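ABC transporter (Caldanaerobius, PDB 4G68) probably binds xylan-derived oligosaccharides outside the cell as the solute-binding component of an ABC transporter serving xylan utilization. Local coordinates at residues 115-119 / 120-124; 84-87 / 88-92; 75-78 / 79-83; 388-392 / 393-397. All coordinates share one frame; numbering follows the deposited sequence.

Interaction 1 of 4, residues 115-119 / 120-124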
# COMPACT_ATOMS: atom_id res chain seq x y z
N LYS C 115 8.26 21.96 -6.17
CA LYS C 115 7.89 22.04 -4.73
C LYS C 115 8.70 21.13 -3.85
O LYS C 115 8.56 21.19 -2.61
CB LYS C 115 6.43 21.65 -4.52
CG LYS C 115 5.48 22.36 -5.44
CD LYS C 115 5.50 23.86 -5.22
CE LYS C 115 4.35 24.37 -6.06
NZ LYS C 115 4.16 25.77 -5.81
N VAL C 116 9.55 20.29 -4.47
CA VAL C 116 10.40 19.32 -3.72
C VAL C 116 11.90 19.53 -3.95
O VAL C 116 12.36 19.60 -5.11
CB VAL C 116 10.01 17.87 -4.08
CG1 VAL C 116 10.73 16.89 -3.19
CG2 VAL C 116 8.49 17.65 -3.94
N LEU C 117 12.64 19.58 -2.85
CA LEU C 117 14.13 19.70 -2.83
C LEU C 117 14.79 18.49 -3.47
O LEU C 117 14.53 17.37 -3.03
CB LEU C 117 14.67 19.87 -1.38
CG LEU C 117 16.19 20.13 -1.34
CD1 LEU C 117 16.54 21.41 -2.11
CD2 LEU C 117 16.78 20.22 0.07
N GLN C 118 15.61 18.74 -4.50
CA GLN C 118 16.46 17.70 -5.11
C GLN C 118 17.56 17.24 -4.15
O GLN C 118 18.24 18.07 -3.49
CB GLN C 118 17.11 18.24 -6.38
CG GLN C 118 17.79 17.18 -7.24
CD GLN C 118 18.76 17.80 -8.23
OE1 GLN C 118 18.56 18.95 -8.68
NE2 GLN C 118 19.83 17.05 -8.57
N LEU C 119 17.74 15.94 -4.04
CA LEU C 119 18.58 15.41 -2.99
C LEU C 119 19.91 14.80 -3.45
O LEU C 119 20.69 14.37 -2.58
CB LEU C 119 17.80 14.38 -2.14
CG LEU C 119 16.50 14.81 -1.45
CD1 LEU C 119 15.91 13.66 -0.60
CD2 LEU C 119 16.68 16.06 -0.60
N ASP C 120 20.22 14.82 -4.76
CA ASP C 120 21.43 14.09 -5.23
C ASP C 120 22.70 14.61 -4.59
O ASP C 120 23.67 13.84 -4.39
CB ASP C 120 21.57 14.14 -6.74
CG ASP C 120 20.41 13.51 -7.42
OD1 ASP C 120 20.50 12.29 -7.79
OD2 ASP C 120 19.38 14.21 -7.45
N SER C 121 22.72 15.91 -4.26
CA SER C 121 23.90 16.51 -3.62
C SER C 121 24.10 16.00 -2.19
O SER C 121 25.21 16.14 -1.64
CB SER C 121 23.87 18.05 -3.62
OG SER C 121 22.80 18.54 -2.82
N TYR C 122 23.03 15.48 -1.58
CA TYR C 122 23.12 14.92 -0.22
C TYR C 122 23.21 13.39 -0.18
O TYR C 122 23.13 12.80 0.89
CB TYR C 122 21.97 15.33 0.67
CG TYR C 122 21.68 16.80 0.82
CD1 TYR C 122 22.21 17.55 1.93
CD2 TYR C 122 20.81 17.44 -0.07
CE1 TYR C 122 21.91 18.87 2.09
CE2 TYR C 122 20.50 18.79 0.08
CZ TYR C 122 21.05 19.50 1.14
OH TYR C 122 20.71 20.80 1.27
N LEU C 123 23.43 12.76 -1.34
CA LEU C 123 23.44 11.31 -1.43
C LEU C 123 24.78 10.73 -1.90
O LEU C 123 24.85 9.58 -2.36
CB LEU C 123 22.26 10.80 -2.29
CG LEU C 123 20.87 11.22 -1.83
CD1 LEU C 123 19.80 10.69 -2.77
CD2 LEU C 123 20.67 10.74 -0.40
N ASN C 124 25.82 11.55 -1.78
CA ASN C 124 27.14 11.14 -2.11
C ASN C 124 27.90 10.83 -0.85
O ASN C 124 29.14 10.71 -0.90
CB ASN C 124 27.84 12.26 -2.86
CG ASN C 124 27.47 12.30 -4.35
OD1 ASN C 124 27.50 13.35 -4.98
ND2 ASN C 124 27.11 11.14 -4.90
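D120 OD2 is gripped by two donors: the side-chain amide of Q118 donates to it from NE2 at 3.1 Å, and the backbone N-H of I145, in strand 144-160, makes a second hydrogen bond. Q118 stretches out to get there, its CG anti to the backbone N (chi1 -169°) and the chain extended beyond. The carboxylate oxygen lies close to the amide plane of Q118, yet the amide nitrogen stands above the carboxylate plane, the two flat groups being turned 67° against each other. Were Q118 replaced by alanine, D120 OD2 would probably keep the I145 amide but lose its local donor, and the carboxylate would be freer to turn.

The backbone turns just after this pair. L119 O accepts from Y122 N at 2.8 Å, closing a tight turn over the 3-10 segment 120-121, and L123 N bonds to D120 O one residue further on. The same L119 O sits at the edge of the Y122 ring, in its plane, and L123 CG lies 3.2 Å from L119 O. On the ring's outer half, L117 CD2 lies 4.0 Å from Y122 CE2, the two side chains crossing at about a right angle; D333 holds Y122 OH. L119 CB meets L123 CD1 at 4.2 Å. Chemically, this loop after helix 108-112 is held by mixed means: L117, L119 and Y122 rest on V336 of helix 332-353, while L119 and L123 also reach strand 144-160, which the D120 carboxylate bonds.

Interaction 2 of 4, residues 84-87 / 88-92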
# COMPACT_ATOMS: atom_id res chain seq x y z
N THR C 84 -5.45 14.57 1.23
CA THR C 84 -6.06 15.88 1.06
C THR C 84 -5.17 16.99 1.59
O THR C 84 -4.91 17.97 0.88
CB THR C 84 -7.44 15.90 1.72
OG1 THR C 84 -8.23 14.89 1.10
CG2 THR C 84 -8.15 17.28 1.56
N LYS C 85 -4.70 16.80 2.82
CA LYS C 85 -3.90 17.78 3.55
C LYS C 85 -2.55 18.11 2.92
O LYS C 85 -2.18 19.31 2.80
CB LYS C 85 -3.64 17.28 4.97
CG LYS C 85 -2.95 18.31 5.85
CD LYS C 85 -2.74 17.81 7.28
CE LYS C 85 -1.82 18.76 8.03
NZ LYS C 85 -1.65 18.40 9.47
N ILE C 86 -1.80 17.07 2.56
CA ILE C 86 -0.48 17.25 1.91
C ILE C 86 -0.58 17.87 0.49
O ILE C 86 0.23 18.70 0.12
CB ILE C 86 0.43 15.98 1.97
CG1 ILE C 86 1.88 16.35 1.68
CG2 ILE C 86 -0.02 14.89 0.97
CD1 ILE C 86 2.46 17.32 2.70
N LYS C 87 -1.57 17.46 -0.29
CA LYS C 87 -1.80 18.07 -1.60
C LYS C 87 -2.11 19.56 -1.52
O LYS C 87 -1.51 20.36 -2.25
CB LYS C 87 -2.88 17.31 -2.37
CG LYS C 87 -2.36 15.96 -2.88
CD LYS C 87 -3.36 15.26 -3.79
CE LYS C 87 -4.61 14.87 -3.05
NZ LYS C 87 -5.56 14.12 -3.93
N ALA C 88 -3.03 19.92 -0.62
CA ALA C 88 -3.42 21.33 -0.42
C ALA C 88 -2.25 22.19 0.10
O ALA C 88 -2.04 23.32 -0.37
CB ALA C 88 -4.63 21.45 0.52
N ALA C 89 -1.49 21.64 1.05
CA ALA C 89 -0.28 22.32 1.57
C ALA C 89 0.80 22.57 0.51
O ALA C 89 1.36 23.66 0.45
CB ALA C 89 0.29 21.61 2.80
N ILE C 90 1.08 21.56 -0.32
CA ILE C 90 2.11 21.69 -1.36
C ILE C 90 1.69 22.76 -2.37
O ILE C 90 2.49 23.64 -2.72
CB ILE C 90 2.44 20.35 -2.02
CG1 ILE C 90 3.19 19.49 -1.00
CG2 ILE C 90 3.24 20.54 -3.33
CD1 ILE C 90 3.32 18.03 -1.39
N ALA C 91 0.42 22.75 -2.74
CA ALA C 91 -0.07 23.70 -3.71
C ALA C 91 -0.05 25.13 -3.13
O ALA C 91 0.31 26.07 -3.84
CB ALA C 91 -1.44 23.29 -4.25
N ALA C 92 -0.36 25.27 -1.83
CA ALA C 92 -0.37 26.57 -1.18
C ALA C 92 1.02 27.05 -0.71
O ALA C 92 1.14 28.12 -0.08
CB ALA C 92 -1.36 26.55 -0.01
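The backbone here is regular alpha-helix, the C-terminal half of helix 79-91, with the N-H groups of A88, A89, I90 and A91 donating to the carbonyls of T84, K85, I86 and K87 at 3.0 to 3.1 Å. One apolar pair adds to this ladder: I86 CG1 and I90 CD1 meet at 3.8 Å, one turn apart on the buried side. The I86 branch sits there because CG1 is anti to the backbone N (chi1 -163°). I90 instead turns CG1 beside its own backbone N, which brings it over the carbonyl of the previous turn, 3.3 Å from I86 O. Both isoleucines pack on F99 of strand 98-102, and W44 of strand 40-45 covers I86 and A89.

The alanines add small methyls beside the carbonyls four residues back: A89 CB lies 3.4 Å from K85 O and A91 CB 3.5 Å from K87 O. K85 reaches out fully extended, and its ammonium makes a cation-pi contact with W44. The chemistry is that of an amphipathic helix: branched aliphatic groups and A89 are pressed onto the parallel strands of the sheet, while T84, K87, A88 and A91 keep to the exposed side.

Interaction 3 of 4, residues 75-78 / 79-83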
# COMPACT_ATOMS: atom_id res chain seq x y z
N SER C 75 3.01 16.43 12.97
CA SER C 75 1.56 16.44 12.99
C SER C 75 1.07 15.18 12.24
O SER C 75 1.47 14.92 11.09
CB SER C 75 1.01 17.77 12.45
OG SER C 75 -0.35 17.66 11.97
N VAL C 76 0.25 14.38 12.91
CA VAL C 76 -0.20 13.09 12.36
C VAL C 76 -1.66 13.15 11.88
O VAL C 76 -2.53 13.68 12.58
CB VAL C 76 0.08 11.95 13.35
CG1 VAL C 76 -0.35 12.31 14.75
CG2 VAL C 76 -0.54 10.65 12.88
N THR C 77 -1.91 12.62 10.68
CA THR C 77 -3.22 12.70 10.06
C THR C 77 -3.53 11.35 9.47
O THR C 77 -2.65 10.74 8.85
CB THR C 77 -3.24 13.74 8.91
OG1 THR C 77 -2.74 15.00 9.40
CG2 THR C 77 -4.67 13.91 8.35
N GLU C 78 -4.79 10.91 9.62
CA GLU C 78 -5.25 9.66 9.03
C GLU C 78 -4.96 9.64 7.52
O GLU C 78 -5.18 10.64 6.80
CB GLU C 78 -6.75 9.39 9.33
CG GLU C 78 -7.31 8.08 8.73
CD GLU C 78 -7.65 8.19 7.26
OE1 GLU C 78 -8.07 9.29 6.81
OE2 GLU C 78 -7.47 7.20 6.49
N ASN C 79 -4.43 8.50 7.07
CA ASN C 79 -4.15 8.20 5.67
C ASN C 79 -4.96 8.96 4.56
O ASN C 79 -4.39 9.69 3.71
CB ASN C 79 -4.32 6.66 5.51
CG ASN C 79 -4.11 6.20 4.12
OD1 ASN C 79 -3.25 6.74 3.41
ND2 ASN C 79 -4.90 5.22 3.68
N ASP C 80 -6.28 8.80 4.55
CA ASP C 80 -7.05 9.38 3.46
C ASP C 80 -7.20 10.89 3.58
O ASP C 80 -7.18 11.62 2.57
CB ASP C 80 -8.39 8.65 3.29
CG ASP C 80 -8.22 7.33 2.56
OD1 ASP C 80 -7.96 7.35 1.33
OD2 ASP C 80 -8.31 6.28 3.22
N ALA C 81 -7.31 11.34 4.82
CA ALA C 81 -7.33 12.77 5.15
C ALA C 81 -5.95 13.42 4.89
O ALA C 81 -5.85 14.63 4.59
CB ALA C 81 -7.78 12.98 6.60
N TYR C 82 -4.90 12.61 5.02
CA TYR C 82 -3.53 13.12 4.84
C TYR C 82 -3.29 13.44 3.35
O TYR C 82 -2.64 14.43 2.99
CB TYR C 82 -2.55 12.05 5.36
CG TYR C 82 -1.11 12.45 5.17
CD1 TYR C 82 -0.46 13.25 6.12
CD2 TYR C 82 -0.39 12.03 4.05
CE1 TYR C 82 0.85 13.61 5.95
CE2 TYR C 82 0.94 12.42 3.85
CZ TYR C 82 1.55 13.20 4.80
OH TYR C 82 2.85 13.58 4.62
N LYS C 83 -3.79 12.58 2.47
CA LYS C 83 -3.76 12.85 1.04
C LYS C 83 -4.25 14.27 0.72
O LYS C 83 -3.56 15.06 0.03
CB LYS C 83 -4.63 11.82 0.33
CG LYS C 83 -4.00 10.43 0.43
CD LYS C 83 -4.78 9.44 -0.42
CE LYS C 83 -4.14 8.07 -0.23
NZ LYS C 83 -5.22 7.09 -0.02
O HOH W 1 -7.76 4.63 4.96
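E78 caps the amides of D80 and A81 where strand 71-76 passes into helix 79-91, a strand-to-helix connection in which E78 is the N-cap. E78 CB lies 3.4 Å from N79 N, and CG stands equally near that nitrogen, anti to its own backbone N (chi1 180°). The chain then bends at chi2 (-79°), folding the carboxylate back over the first turn. There OE1 accepts from A81 N at 3.0 Å, on the syn side but 34° out of the carboxylate plane, and OE2 accepts from D80 N at 2.8 Å in a nearly straight bond, the donor above the carboxylate plane. Both oxygens are thus held by amides at the start of the helix, which should help to stabilise the negative charge. A leucine in place of E78 would probably leave the amides of D80 and A81 without these side-chain acceptors.

D80 OD2 comes to 3.5 Å from E78 OE2, and a water that accepts from N79 ND2 lies near both oxygens. D80 also has W201 NE1 as a partner at OD2, and its OD1 forms a salt bridge with K83 NZ, which probably eases its charge. The backbone of E78 contributes as well, its carbonyl receiving Y82 N. T77 packs on the next turn, CG2 against the A81 methyl (CB) at 3.7 Å. Its CB approaches the Y82 ring at the edge, in plane, 4.0 Å from CD1.

Interaction 4 of 4, residues 388-392 / 393-397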
# COMPACT_ATOMS: atom_id res chain seq x y z
N SER C 388 6.54 -6.49 -10.59
CA SER C 388 5.60 -5.88 -9.69
C SER C 388 5.34 -4.51 -10.23
O SER C 388 6.13 -4.01 -11.02
CB SER C 388 6.17 -5.80 -8.26
OG SER C 388 7.17 -4.76 -8.18
N VAL C 389 4.23 -3.92 -9.79
CA VAL C 389 3.80 -2.59 -10.23
C VAL C 389 2.98 -1.97 -9.10
O VAL C 389 2.22 -2.68 -8.42
CB VAL C 389 2.98 -2.69 -11.54
CG1 VAL C 389 1.59 -3.32 -11.31
CG2 VAL C 389 2.92 -1.32 -12.25
N PRO C 390 3.16 -0.66 -8.82
CA PRO C 390 2.38 -0.07 -7.68
C PRO C 390 0.88 -0.04 -7.93
O PRO C 390 0.43 -0.13 -9.09
CB PRO C 390 2.93 1.37 -7.58
CG PRO C 390 4.32 1.31 -8.22
CD PRO C 390 4.16 0.30 -9.35
N ALA C 391 0.11 0.11 -6.87
CA ALA C 391 -1.35 0.27 -6.97
C ALA C 391 -1.65 1.44 -7.88
O ALA C 391 -0.89 2.46 -7.91
CB ALA C 391 -1.91 0.55 -5.61
N TRP C 392 -2.76 1.35 -8.62
CA TRP C 392 -2.98 2.35 -9.73
C TRP C 392 -3.24 3.77 -9.26
O TRP C 392 -2.96 4.76 -9.97
CB TRP C 392 -4.12 1.84 -10.61
CG TRP C 392 -3.82 0.52 -11.35
CD1 TRP C 392 -2.89 -0.47 -11.05
CD2 TRP C 392 -4.55 0.02 -12.51
NE1 TRP C 392 -2.94 -1.51 -11.96
CE2 TRP C 392 -3.95 -1.28 -12.86
CE3 TRP C 392 -5.61 0.53 -13.30
CZ2 TRP C 392 -4.39 -2.01 -13.95
CZ3 TRP C 392 -6.06 -0.24 -14.35
CH2 TRP C 392 -5.46 -1.49 -14.67
N ASP C 393 -3.79 3.93 -8.06
CA ASP C 393 -4.00 5.23 -7.48
C ASP C 393 -2.69 5.92 -7.01
O ASP C 393 -2.69 7.17 -6.86
CB ASP C 393 -5.07 5.27 -6.35
CG ASP C 393 -4.65 4.53 -5.03
OD1 ASP C 393 -3.64 3.77 -5.07
OD2 ASP C 393 -5.40 4.64 -3.96
N ILE C 394 -1.64 5.13 -6.73
CA ILE C 394 -0.27 5.65 -6.50
C ILE C 394 0.46 5.83 -7.82
O ILE C 394 1.43 6.61 -7.85
CB ILE C 394 0.63 4.67 -5.73
CG1 ILE C 394 0.19 4.53 -4.28
CG2 ILE C 394 2.13 5.06 -5.81
CD1 ILE C 394 0.99 3.47 -3.55
N TYR C 395 0.12 5.04 -8.85
CA TYR C 395 0.87 5.07 -10.16
C TYR C 395 0.30 6.21 -11.05
O TYR C 395 1.04 7.00 -11.63
CB TYR C 395 0.87 3.69 -10.90
CG TYR C 395 1.83 3.54 -12.09
CD1 TYR C 395 3.07 2.90 -11.92
CD2 TYR C 395 1.52 4.06 -13.36
CE1 TYR C 395 3.98 2.76 -12.98
CE2 TYR C 395 2.41 3.94 -14.43
CZ TYR C 395 3.63 3.26 -14.25
OH TYR C 395 4.52 3.12 -15.31
N LEU C 396 -1.02 6.27 -11.17
CA LEU C 396 -1.68 7.39 -11.80
C LEU C 396 -1.70 8.51 -10.79
O LEU C 396 -1.43 8.28 -9.62
CB LEU C 396 -3.12 6.97 -12.15
CG LEU C 396 -3.23 5.73 -13.04
CD1 LEU C 396 -4.66 5.20 -13.09
CD2 LEU C 396 -2.74 6.02 -14.47
N SER C 397 -2.01 9.73 -11.23
CA SER C 397 -2.18 10.84 -10.27
C SER C 397 -3.44 11.61 -10.61
O SER C 397 -4.03 11.41 -11.67
CB SER C 397 -0.98 11.80 -10.27
OG SER C 397 -0.57 12.10 -11.59
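P390 and Y395 meet where strand 388-389 passes into the short helix 392-395, with A391 at the N-cap position of this strand-to-helix connection. Backbone hydrogen bonds wind the turn. A391 O accepts from Y395 N at 2.9 Å, in the carbonyl plane, and more weakly from I394 N. W392 O takes L396 N at 2.7 Å as the helix ends, with a weak second bond from Y395 N.

Polar links tie the turn to its surroundings: D208 of helix 201-215 receives W392 N, and Y395 OH has a weak hydrogen bond with N225.

Packing contacts fill in around this frame. The W392 indole stacks on H404 and also meets F235, while W392 CB remains within 4.2 Å of L396 CD1. D393 places CG between its backbone N and carbonyl carbon (chi1 69°), which brings OD1 3.7 Å from A391 CB, plain van der Waals packing. V389 CG2 comes to the Y395 ring obliquely. The proline ring touches two successive helical side chains: P390 CB lies 4.2 Å from I394 CG2, and P390 CD lies at the edge of the Y395 ring, near its plane, 3.8 Å from Y395 CD1.

In the fold
Both interaction 3 and interaction 2 use helix 79-91: interaction 3 joins strand 71-76 to its start, interaction 2 lies in its later turns, and their centres are about 11 Å apart. They meet through K85, whose CD is 3.5 Å from T77 OG1. At the far end of the helix, I90 CG2 packs on K115 CG at 3.6 Å, joining interaction 2 to interaction 1. Interaction 4 comes from much later in the chain and touches none of the others, yet its nearest atoms approach those of interaction 3 to about 5 Å. W201 bridges this gap, touching D393 as well as bonding D80. None of these contacts is assigned to a ligand site, so any part in sugar binding would be inference.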